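Local coordinates for single-stranded DNA-binding protein (Thermotoga maritima, PDB 1Z9F) that probably binds single-stranded DNA as a homotetramer of OB-fold subunits, at residues Asp28-Tyr33 with Val40-Ile45; Val87-Glu92 with Asn114-Met119. All blocks are in the same frame, centred on the assembly; numbering follows the deposited sequence.

In the fold
Contact 1 (28-33 with 40-45) and contact 2 (87-92 with 114-119) are two antiparallel hairpins of the five-stranded OB fold expected from the SSB family. They follow each other along the chain, the first complete before the second begins, with strand 62-70 and helix 71-80 between them. Their centres are 14 Å apart. Strands 16-33 and 86-96 are sheet neighbours, which joins the hairpins through backbone pairing. Inside, their apolar side chains also meet: Ile45 CG2 lies 3.9 Å from Val87 CG2, and Phe43 CZ is 4.2 Å from Val116 CG2. Hairpins distant in sequence thus line a common hydrophobic core, in a fold that probably serves single-stranded DNA binding.

Contact 1. Residues Asp28-Tyr33 with Val40-Ile45; sequences DPEERY and VTTFTI
Glu30 and Thr42 pair backbone to backbone: Glu30 N donates to Thr42 O at 2.8 Å, with the donor in the carbonyl plane, and Thr42 N returns a bond to Glu30 O at 3.1 Å. This reciprocal geometry defines an antiparallel hydrogen-bonded pair. Glu31 and Thr41 form the non-hydrogen-bonded pair that follows, while the next bond, from Val40 N to Arg32 O, is weak.

On the face carrying Glu31 and Thr41 the contact is made by side chains. The CG of Glu31 is anti to the backbone N (chi1 -178°), and a bend at chi2 (76°) brings the carboxylate over to the neighbouring strand, at the Thr41 hydroxyl. Glu31 OE1 lies 2.5 Å from Thr41 OG1, so short that its exact length is doubtful; Ala74 O competes for the one hydroxyl proton, and which acceptor takes it is left open. The other branch of Thr41 faces the proline: CG2 is 3.4 Å from Pro29 CB, a tight carbon pair. Pro29 CB also comes within 4.2 Å of Phe43 CB, although the phenylalanine ring itself leads away from residues 28-33.

A second shell positions these groups. Glu31 CG lies 3.6 Å above the plane of the Tyr33 ring, offset toward its rim, and the Glu31 side chain also touches Arg78. Replacing Glu31 with an alanine would probably leave Thr41 OG1 without its carboxylate neighbour and uncover part of the Tyr33 ring face. Thr41 and Phe43 both pack on Ala77 of helix 71-80, whereas Val40, on the other face with Glu30 and Thr42, reaches Val68 and Phe70 of strand 62-70.

Strand 39-48 is therefore the middle partner, bonded to strand 16-33 along one edge and to strand 62-70 along the other, in the antiparallel beta meander expected at the start of an OB fold.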
loop_
_atom_site.group_PDB
_atom_site.type_symbol
_atom_site.label_atom_id
_atom_site.label_comp_id
_atom_site.label_asym_id
_atom_site.label_seq_id
_atom_site.Cartn_x
_atom_site.Cartn_y
_atom_site.Cartn_z
ATOM N N ASP A 28 -13.757 -11.170 -11.361
ATOM C CA ASP A 28 -14.105 -12.226 -10.423
ATOM C C ASP A 28 -12.862 -12.832 -9.786
ATOM O O ASP A 28 -11.791 -12.859 -10.399
ATOM C CB ASP A 28 -14.927 -13.315 -11.129
ATOM C CG ASP A 28 -16.243 -12.786 -11.684
ATOM O OD1 ASP A 28 -16.847 -11.902 -11.034
ATOM O OD2 ASP A 28 -16.667 -13.241 -12.766
ATOM N N PRO A 29 -12.993 -13.284 -8.531
ATOM C CA PRO A 29 -11.854 -13.848 -7.827
ATOM C C PRO A 29 -11.369 -15.176 -8.414
ATOM O O PRO A 29 -12.156 -15.937 -8.986
ATOM C CB PRO A 29 -12.377 -14.031 -6.404
ATOM C CG PRO A 29 -13.839 -14.069 -6.524
ATOM C CD PRO A 29 -14.208 -13.257 -7.699
ATOM N N GLU A 30 -10.070 -15.426 -8.287
ATOM C CA GLU A 30 -9.468 -16.673 -8.739
ATOM C C GLU A 30 -9.142 -17.530 -7.526
ATOM O O GLU A 30 -8.288 -17.148 -6.722
ATOM C CB GLU A 30 -8.189 -16.396 -9.529
ATOM C CG GLU A 30 -8.434 -15.790 -10.896
ATOM C CD GLU A 30 -7.154 -15.590 -11.684
ATOM O OE1 GLU A 30 -6.181 -15.032 -11.127
ATOM O OE2 GLU A 30 -7.119 -16.000 -12.864
ATOM N N GLU A 31 -9.839 -18.661 -7.384
ATOM C CA GLU A 31 -9.500 -19.665 -6.368
ATOM C C GLU A 31 -8.386 -20.542 -6.903
ATOM O O GLU A 31 -8.390 -20.960 -8.061
ATOM C CB GLU A 31 -10.698 -20.538 -5.983
ATOM C CG GLU A 31 -10.445 -21.603 -4.884
ATOM C CD GLU A 31 -10.365 -21.037 -3.460
ATOM O OE1 GLU A 31 -9.530 -20.148 -3.203
ATOM O OE2 GLU A 31 -11.126 -21.509 -2.585
ATOM N N ARG A 32 -7.474 -20.867 -6.005
ATOM C CA ARG A 32 -6.111 -21.164 -6.354
ATOM C C ARG A 32 -5.563 -21.798 -5.069
ATOM O O ARG A 32 -5.026 -21.131 -4.201
ATOM C CB ARG A 32 -5.461 -19.829 -6.828
ATOM C CG ARG A 32 -4.027 -19.473 -6.438
ATOM C CD ARG A 32 -3.000 -19.970 -7.437
ATOM N NE ARG A 32 -1.662 -19.919 -6.842
ATOM C CZ ARG A 32 -0.586 -20.565 -7.284
ATOM N NH1 ARG A 32 -0.649 -21.343 -8.349
ATOM N NH2 ARG A 32 0.565 -20.440 -6.636
ATOM N N TYR A 33 -5.780 -23.100 -4.933
ATOM C CA TYR A 33 -5.418 -23.835 -3.721
ATOM C C TYR A 33 -3.930 -24.165 -3.681
ATOM O O TYR A 33 -3.428 -24.814 -4.602
ATOM C CB TYR A 33 -6.165 -25.170 -3.668
ATOM C CG TYR A 33 -7.671 -25.088 -3.673
ATOM C CD1 TYR A 33 -8.363 -24.625 -2.562
ATOM C CD2 TYR A 33 -8.408 -25.521 -4.772
ATOM C CE1 TYR A 33 -9.744 -24.562 -2.555
ATOM C CE2 TYR A 33 -9.789 -25.472 -4.775
ATOM C CZ TYR A 33 -10.451 -24.986 -3.664
ATOM O OH TYR A 33 -11.823 -24.931 -3.661
ATOM N N VAL A 40 -6.312 -20.213 -1.601
ATOM C CA VAL A 40 -5.862 -18.865 -1.919
ATOM C C VAL A 40 -6.759 -18.313 -3.002
ATOM O O VAL A 40 -6.973 -18.942 -4.029
ATOM C CB VAL A 40 -4.406 -18.842 -2.427
ATOM C CG1 VAL A 40 -3.820 -17.472 -2.302
ATOM C CG2 VAL A 40 -3.573 -19.836 -1.659
ATOM N N THR A 41 -7.289 -17.132 -2.750
ATOM C CA THR A 41 -8.144 -16.446 -3.681
ATOM C C THR A 41 -7.541 -15.052 -3.882
ATOM O O THR A 41 -7.137 -14.393 -2.938
ATOM C CB THR A 41 -9.587 -16.389 -3.158
ATOM O OG1 THR A 41 -10.045 -17.725 -2.891
ATOM C CG2 THR A 41 -10.505 -15.737 -4.164
ATOM N N THR A 42 -7.414 -14.662 -5.140
ATOM C CA THR A 42 -6.896 -13.386 -5.488
ATOM C C THR A 42 -7.967 -12.660 -6.270
ATOM O O THR A 42 -8.846 -13.282 -6.875
ATOM C CB THR A 42 -5.594 -13.476 -6.309
ATOM O OG1 THR A 42 -5.843 -14.101 -7.581
ATOM C CG2 THR A 42 -4.535 -14.250 -5.536
ATOM N N PHE A 43 -7.900 -11.334 -6.192
ATOM C CA PHE A 43 -8.729 -10.448 -6.983
ATOM C C PHE A 43 -8.124 -9.057 -6.910
ATOM O O PHE A 43 -7.356 -8.753 -6.015
ATOM C CB PHE A 43 -10.185 -10.444 -6.506
ATOM C CG PHE A 43 -10.363 -10.106 -5.064
ATOM C CD1 PHE A 43 -10.231 -11.081 -4.089
ATOM C CD2 PHE A 43 -10.719 -8.823 -4.677
ATOM C CE1 PHE A 43 -10.427 -10.782 -2.739
ATOM C CE2 PHE A 43 -10.914 -8.501 -3.324
ATOM C CZ PHE A 43 -10.766 -9.489 -2.355
ATOM N N THR A 44 -8.442 -8.239 -7.896
ATOM C CA THR A 44 -7.903 -6.912 -7.994
ATOM C C THR A 44 -9.089 -5.992 -7.891
ATOM O O THR A 44 -10.151 -6.258 -8.467
ATOM C CB THR A 44 -7.115 -6.663 -9.316
ATOM O OG1 THR A 44 -7.987 -6.135 -10.325
ATOM C CG2 THR A 44 -6.427 -7.962 -9.827
ATOM N N ILE A 45 -8.905 -4.927 -7.113
ATOM C CA ILE A 45 -9.944 -3.936 -6.916
ATOM C C ILE A 45 -9.560 -2.628 -7.603
ATOM O O ILE A 45 -8.373 -2.333 -7.800
ATOM C CB ILE A 45 -10.264 -3.721 -5.416
ATOM C CG1 ILE A 45 -8.994 -3.401 -4.616
ATOM C CG2 ILE A 45 -10.969 -4.970 -4.857
ATOM C CD1 ILE A 45 -9.265 -3.008 -3.187
#

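Contact 2. Residues Val87-Glu92 with Asn114-Met119; sequences VLVEGE and NVVRFM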
loop_
_atom_site.group_PDB
_atom_site.type_symbol
_atom_site.label_atom_id
_atom_site.label_comp_id
_atom_site.label_asym_id
_atom_site.label_seq_id
_atom_site.Cartn_x
_atom_site.Cartn_y
_atom_site.Cartn_z
ATOM N N VAL A 87 -15.915 -3.579 -2.016
ATOM C CA VAL A 87 -15.401 -4.176 -0.783
ATOM C C VAL A 87 -14.423 -3.271 -0.015
ATOM O O VAL A 87 -13.741 -2.416 -0.588
ATOM C CB VAL A 87 -14.757 -5.557 -1.040
ATOM C CG1 VAL A 87 -15.818 -6.547 -1.515
ATOM C CG2 VAL A 87 -13.608 -5.479 -2.049
ATOM N N LEU A 88 -14.408 -3.452 1.301
ATOM C CA LEU A 88 -13.360 -2.926 2.136
ATOM C C LEU A 88 -12.317 -4.004 2.196
ATOM O O LEU A 88 -12.646 -5.174 2.359
ATOM C CB LEU A 88 -13.863 -2.631 3.549
ATOM C CG LEU A 88 -12.766 -2.017 4.427
ATOM C CD1 LEU A 88 -13.336 -0.880 5.195
ATOM C CD2 LEU A 88 -12.044 -3.015 5.357
ATOM N N VAL A 89 -11.060 -3.625 2.045
ATOM C CA VAL A 89 -9.969 -4.545 2.257
ATOM C C VAL A 89 -9.003 -3.976 3.278
ATOM O O VAL A 89 -8.510 -2.873 3.137
ATOM C CB VAL A 89 -9.245 -4.878 0.933
ATOM C CG1 VAL A 89 -7.926 -5.586 1.193
ATOM C CG2 VAL A 89 -10.156 -5.743 0.042
ATOM N N GLU A 90 -8.733 -4.764 4.301
ATOM C CA GLU A 90 -7.733 -4.442 5.271
ATOM C C GLU A 90 -6.618 -5.473 5.209
ATOM O O GLU A 90 -6.858 -6.669 5.217
ATOM C CB GLU A 90 -8.342 -4.460 6.654
ATOM C CG GLU A 90 -7.445 -3.817 7.624
ATOM C CD GLU A 90 -7.867 -4.028 8.972
ATOM O OE1 GLU A 90 -9.086 -4.044 9.191
ATOM O OE2 GLU A 90 -6.997 -4.161 9.845
ATOM N N GLY A 91 -5.382 -5.020 5.147
ATOM C CA GLY A 91 -4.305 -5.958 5.245
ATOM C C GLY A 91 -2.951 -5.320 5.195
ATOM O O GLY A 91 -2.757 -4.229 5.722
ATOM N N GLU A 92 -2.003 -6.029 4.571
ATOM C CA GLU A 92 -0.646 -5.537 4.483
ATOM C C GLU A 92 -0.238 -5.323 3.074
ATOM O O GLU A 92 -0.674 -6.021 2.174
ATOM C CB GLU A 92 0.301 -6.477 5.175
ATOM C CG GLU A 92 0.265 -6.333 6.645
ATOM C CD GLU A 92 1.193 -7.305 7.323
ATOM O OE1 GLU A 92 1.803 -8.107 6.577
ATOM O OE2 GLU A 92 1.292 -7.285 8.587
ATOM N N ASN A 114 -6.255 -9.200 5.621
ATOM C CA ASN A 114 -6.717 -9.893 6.806
ATOM C C ASN A 114 -8.223 -9.755 6.944
ATOM O O ASN A 114 -8.818 -10.503 7.651
ATOM C CB ASN A 114 -5.943 -9.452 8.059
ATOM C CG ASN A 114 -6.026 -7.971 8.339
ATOM O OD1 ASN A 114 -5.229 -7.169 7.812
ATOM N ND2 ASN A 114 -6.937 -7.585 9.248
ATOM N N VAL A 115 -8.836 -8.800 6.249
ATOM C CA VAL A 115 -10.279 -8.550 6.335
ATOM C C VAL A 115 -10.810 -8.181 4.951
ATOM O O VAL A 115 -10.184 -7.415 4.240
ATOM C CB VAL A 115 -10.566 -7.394 7.333
ATOM C CG1 VAL A 115 -11.994 -6.850 7.194
ATOM C CG2 VAL A 115 -10.334 -7.848 8.746
ATOM N N VAL A 116 -11.940 -8.760 4.560
ATOM C CA VAL A 116 -12.700 -8.290 3.397
ATOM C C VAL A 116 -14.193 -8.264 3.723
ATOM O O VAL A 116 -14.805 -9.317 3.945
ATOM C CB VAL A 116 -12.504 -9.165 2.143
ATOM C CG1 VAL A 116 -13.293 -8.577 0.963
ATOM C CG2 VAL A 116 -11.032 -9.300 1.790
ATOM N N ARG A 117 -14.759 -7.060 3.764
ATOM C CA ARG A 117 -16.198 -6.861 3.903
ATOM C C ARG A 117 -16.830 -6.269 2.654
ATOM O O ARG A 117 -16.282 -5.344 2.037
ATOM C CB ARG A 117 -16.512 -5.900 5.036
ATOM C CG ARG A 117 -15.824 -6.218 6.306
ATOM C CD ARG A 117 -16.626 -5.778 7.490
ATOM N NE ARG A 117 -16.023 -6.399 8.652
ATOM C CZ ARG A 117 -14.954 -5.941 9.287
ATOM N NH1 ARG A 117 -14.399 -4.810 8.914
ATOM N NH2 ARG A 117 -14.447 -6.603 10.319
ATOM N N PHE A 118 -18.009 -6.783 2.311
ATOM C CA PHE A 118 -18.890 -6.093 1.384
ATOM C C PHE A 118 -19.233 -4.740 1.976
ATOM O O PHE A 118 -19.433 -4.624 3.185
ATOM C CB PHE A 118 -20.187 -6.865 1.164
ATOM C CG PHE A 118 -19.995 -8.184 0.505
ATOM C CD1 PHE A 118 -19.348 -8.272 -0.718
ATOM C CD2 PHE A 118 -20.468 -9.344 1.098
ATOM C CE1 PHE A 118 -19.175 -9.491 -1.332
ATOM C CE2 PHE A 118 -20.299 -10.571 0.485
ATOM C CZ PHE A 118 -19.649 -10.643 -0.730
ATOM N N MET A 119 -19.282 -3.726 1.119
ATOM C CA MET A 119 -19.789 -2.413 1.498
ATOM C C MET A 119 -21.223 -2.208 0.990
ATOM O O MET A 119 -22.075 -1.709 1.726
ATOM C CB MET A 119 -18.858 -1.314 0.977
ATOM C CG MET A 119 -17.575 -1.140 1.796
ATOM S SD MET A 119 -17.845 -0.920 3.578
ATOM C CE MET A 119 -19.244 0.195 3.638
#
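Glu90 holds its CG anti to the backbone N (chi1 -166°) and runs extended beyond it, while Asn114 places CG between its backbone N and carbonyl carbon (chi1 58°); together these torsions bring carboxylate and amide to one another. Their planes stand 90° apart, and the bond from Asn114 ND2 to Glu90 OE2 is straight but weak at 3.5 Å. The stronger partner of OE2 is Lys18, which forms a salt bridge with it.

The backbone beneath is held more firmly. Glu90 O accepts two bonds, from Asn114 N at 2.6 Å and from Val115 N at 3.1 Å, so two residues face one: a classic beta bulge. Glu90 N completes the pair by donating to Val115 O. Two residues along each strand, Leu88 and Arg117 exchange both backbone bonds, that from Leu88 N to Arg117 O being the shorter at 2.8 Å.

Two different faces result. On the one with Leu88, Glu90, Val115 and Arg117, Val115 CB abuts Glu90 CB at 3.7 Å, and Val115 CG1 lies 3.5 Å above the plane of the Arg117 guanidinium, toward its rim. On the reverse face Val89 and Val116 lie side by side, with Val89 CG2 4.1 Å from Val116 CG2. Val116 CG1 turns to Val87 CB at 3.9 Å. At the strand end the Val87 and Phe118 side chains diverge, though Val87 CG1 stays near Phe118 CD1; the Phe118 ring has a cation-pi partner in Arg85.

The face of Val89 and Val116 looks into the protein: Val89 packs on Ile67 and Val116 on Thr69, both of strand 62-70. Leu81, just after helix 71-80, touches Val87, Val116 and Phe118. Along its other edge, strand 86-96 bonds to strand 16-33 through Val87 with Gly23, Val89 with Leu21 and Gly91 with Ile19.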